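Local coordinates for urocanate hydratase (Paenibacillus sp. Soil724D2, PDB 7NED), which probably hydrates thiourocanate in bacterial ergothioneine breakdown, using bound NAD+ as cofactor, and is captured here with urocanate, at residues A[350-356]-A[427-433]. Numbering follows the deposited sequence.
Sequences PFRWVAL and PIAFSRD. With URO ((2E)-3-(1H-imidazol-4-yl)acrylic acid), chain B.
Arg352 and Ser431 form one hydrogen-bonded pair of an antiparallel ladder, Ser431 N to Arg352 O at 2.9 Å and Arg352 N to Ser431 O at 3.0 Å; Val354 and Ala429 form the next. Strands 351-355 and 428-432 run at 152°, their axes 4.5 Å apart at closest. Beyond Val354, Leu356 N still reaches Pro427 O, whereas at the other end Asp433 N to Pro350 O is weak.

The face bearing Phe351, Trp353 and Phe430 holds an aromatic cluster. The Phe351 and Phe430 rings are nearly parallel, planes 16° apart, but slid so far that centroids stand 5.3 Å apart and overlap is slight. Trp353 CB makes an off-centre CH-pi contact with the Phe430 ring, and helices 360-373 and 407-420 pack over this side. Both strands, from the urocanase C-terminal region, are inner members of a mixed sheet, between strands 490-498 and 398-400.

From the opposite face a bend at chi3 (58°) turns the Arg352 guanidinium to the urocanate carboxylate. Arg352 NH1 donates to urocanate OAB at 2.9 Å and Arg352 NH2 to urocanate OAA at 2.6 Å; NH1 also bonds Gln128 O. Asp433 N lies over one guanidinium face, toward its rim. A leucine in place of Arg352 would probably leave the carboxylate without its positive mate and the ligand freer to shift. The Asp433 carboxylate lies beside the ligand's propenoate chain, OD2 of Asp433 3.0 Å from urocanate CAD.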
loop_
_atom_site.group_PDB
_atom_site.type_symbol
_atom_site.label_atom_id
_atom_site.label_comp_id
_atom_site.label_asym_id
_atom_site.label_seq_id
_atom_site.Cartn_x
_atom_site.Cartn_y
_atom_site.Cartn_z
ATOM N N PRO A 350 -6.339 -0.533 -20.533
ATOM C CA PRO A 350 -5.473 0.312 -21.391
ATOM C C PRO A 350 -4.059 -0.215 -21.589
ATOM O O PRO A 350 -3.062 0.438 -21.272
ATOM C CB PRO A 350 -5.509 1.663 -20.663
ATOM C CG PRO A 350 -5.861 1.319 -19.218
ATOM C CD PRO A 350 -6.854 0.215 -19.371
ATOM N N PHE A 351 -3.970 -1.375 -22.234
ATOM C CA PHE A 351 -2.687 -2.007 -22.504
ATOM C C PHE A 351 -1.957 -1.232 -23.601
ATOM O O PHE A 351 -2.584 -0.664 -24.490
ATOM C CB PHE A 351 -2.966 -3.483 -22.829
ATOM C CG PHE A 351 -1.751 -4.324 -23.014
ATOM C CD1 PHE A 351 -0.976 -4.595 -21.861
ATOM C CD2 PHE A 351 -1.668 -5.218 -24.057
ATOM C CE1 PHE A 351 0.104 -5.451 -21.893
ATOM C CE2 PHE A 351 -0.620 -6.144 -24.087
ATOM C CZ PHE A 351 0.272 -6.272 -22.990
ATOM N N ARG A 352 -0.642 -1.126 -23.492
ATOM C CA ARG A 352 0.110 -0.282 -24.420
ATOM C C ARG A 352 1.489 -0.889 -24.616
ATOM O O ARG A 352 1.955 -1.690 -23.807
ATOM C CB ARG A 352 0.209 1.154 -23.885
ATOM C CG ARG A 352 0.887 1.176 -22.479
ATOM C CD ARG A 352 0.787 2.521 -21.768
ATOM N NE ARG A 352 -0.593 2.992 -21.556
ATOM C CZ ARG A 352 -0.890 4.133 -20.937
ATOM N NH1 ARG A 352 0.083 4.896 -20.432
ATOM N NH2 ARG A 352 -2.153 4.538 -20.842
ATOM N N TRP A 353 2.163 -0.489 -25.688
ATOM C CA TRP A 353 3.499 -1.002 -25.930
ATOM C C TRP A 353 4.314 0.060 -26.642
ATOM O O TRP A 353 3.770 0.960 -27.268
ATOM C CB TRP A 353 3.461 -2.310 -26.730
ATOM C CG TRP A 353 2.537 -2.295 -27.900
ATOM C CD1 TRP A 353 2.882 -2.096 -29.207
ATOM C CD2 TRP A 353 1.124 -2.547 -27.891
ATOM N NE1 TRP A 353 1.780 -2.216 -30.000
ATOM C CE2 TRP A 353 0.684 -2.465 -29.222
ATOM C CE3 TRP A 353 0.186 -2.820 -26.876
ATOM C CZ2 TRP A 353 -0.648 -2.632 -29.586
ATOM C CZ3 TRP A 353 -1.154 -2.994 -27.237
ATOM C CH2 TRP A 353 -1.557 -2.905 -28.581
ATOM N N VAL A 354 5.628 -0.020 -26.487
ATOM C CA VAL A 354 6.536 1.004 -26.991
ATOM C C VAL A 354 7.639 0.344 -27.797
ATOM O O VAL A 354 8.260 -0.613 -27.327
ATOM C CB VAL A 354 7.132 1.822 -25.837
ATOM C CG1 VAL A 354 8.194 2.833 -26.348
ATOM C CG2 VAL A 354 6.001 2.557 -25.100
ATOM N N ALA A 355 7.911 0.883 -28.990
ATOM C CA ALA A 355 8.995 0.364 -29.828
ATOM C C ALA A 355 10.298 1.003 -29.354
ATOM O O ALA A 355 10.624 2.125 -29.732
ATOM C CB ALA A 355 8.728 0.683 -31.296
ATOM N N LEU A 356 11.042 0.298 -28.502
ATOM C CA LEU A 356 12.266 0.860 -27.937
ATOM C C LEU A 356 13.329 1.140 -28.997
ATOM O O LEU A 356 14.232 1.963 -28.764
ATOM C CB LEU A 356 12.813 -0.098 -26.889
ATOM C CG LEU A 356 11.821 -0.302 -25.739
ATOM C CD1 LEU A 356 12.074 -1.637 -25.013
ATOM C CD2 LEU A 356 11.881 0.855 -24.755
ATOM N N PRO A 427 13.633 -4.556 -29.106
ATOM C CA PRO A 427 12.668 -5.006 -28.100
ATOM C C PRO A 427 11.481 -4.071 -27.949
ATOM O O PRO A 427 11.504 -2.901 -28.332
ATOM C CB PRO A 427 13.498 -5.052 -26.803
ATOM C CG PRO A 427 14.909 -5.242 -27.297
ATOM C CD PRO A 427 14.978 -4.385 -28.547
ATOM N N ILE A 428 10.439 -4.605 -27.326
ATOM C CA ILE A 428 9.177 -3.895 -27.150
ATOM C C ILE A 428 8.862 -3.865 -25.661
ATOM O O ILE A 428 8.957 -4.890 -24.974
ATOM C CB ILE A 428 8.029 -4.563 -27.931
ATOM C CG1 ILE A 428 8.365 -4.658 -29.430
ATOM C CG2 ILE A 428 6.696 -3.867 -27.638
ATOM C CD1 ILE A 428 8.422 -3.285 -30.150
ATOM N N ALA A 429 8.490 -2.705 -25.159
ATOM C CA ALA A 429 8.071 -2.608 -23.765
ATOM C C ALA A 429 6.557 -2.627 -23.724
ATOM O O ALA A 429 5.907 -1.984 -24.553
ATOM C CB ALA A 429 8.600 -1.329 -23.121
ATOM N N PHE A 430 5.997 -3.387 -22.776
ATOM C CA PHE A 430 4.560 -3.466 -22.555
ATOM C C PHE A 430 4.209 -2.834 -21.215
ATOM O O PHE A 430 4.902 -3.039 -20.215
ATOM C CB PHE A 430 4.075 -4.911 -22.561
ATOM C CG PHE A 430 4.006 -5.520 -23.932
ATOM C CD1 PHE A 430 5.081 -6.246 -24.448
ATOM C CD2 PHE A 430 2.858 -5.332 -24.726
ATOM C CE1 PHE A 430 4.994 -6.800 -25.749
ATOM C CE2 PHE A 430 2.771 -5.877 -25.972
ATOM C CZ PHE A 430 3.854 -6.595 -26.499
ATOM N N SER A 431 3.128 -2.074 -21.185
ATOM C CA SER A 431 2.694 -1.585 -19.879
ATOM C C SER A 431 1.208 -1.267 -19.985
ATOM O O SER A 431 0.494 -1.849 -20.813
ATOM C CB SER A 431 3.557 -0.393 -19.429
ATOM O OG SER A 431 3.200 0.047 -18.106
ATOM N N ARG A 432 0.733 -0.382 -19.121
ATOM C CA ARG A 432 -0.662 -0.016 -19.169
ATOM C C ARG A 432 -0.833 1.185 -18.260
ATOM O O ARG A 432 0.034 1.503 -17.442
ATOM C CB ARG A 432 -1.569 -1.171 -18.732
ATOM C CG ARG A 432 -1.134 -1.766 -17.328
ATOM C CD ARG A 432 -2.274 -2.522 -16.584
ATOM N NE ARG A 432 -1.753 -3.184 -15.376
ATOM C CZ ARG A 432 -1.496 -2.558 -14.222
ATOM N NH1 ARG A 432 -1.711 -1.254 -14.122
ATOM N NH2 ARG A 432 -1.022 -3.243 -13.161
ATOM N N ASP A 433 -1.955 1.858 -18.424
ATOM C CA ASP A 433 -2.341 2.818 -17.404
ATOM C C ASP A 433 -2.647 2.069 -16.114
ATOM O O ASP A 433 -2.841 0.849 -16.118
ATOM C CB ASP A 433 -3.567 3.622 -17.859
ATOM C CG ASP A 433 -3.788 4.879 -17.006
ATOM O OD1 ASP A 433 -2.923 5.216 -16.152
ATOM O OD2 ASP A 433 -4.819 5.538 -17.202
HETATM O OAA URO B . -2.281 6.957 -19.843
HETATM C CAI URO B . -1.454 7.475 -18.981
HETATM O OAB URO B . -0.295 7.451 -19.111
HETATM C CAC URO B . -1.984 8.095 -17.755
HETATM C CAD URO B . -3.275 8.125 -17.547
HETATM C CAJ URO B . -3.601 8.761 -16.326
HETATM C CAF URO B . -4.816 9.231 -15.923
HETATM N NAH URO B . -4.700 9.946 -14.760
HETATM C CAE URO B . -3.422 9.898 -14.463
HETATM N NAG URO B . -2.715 9.197 -15.377
#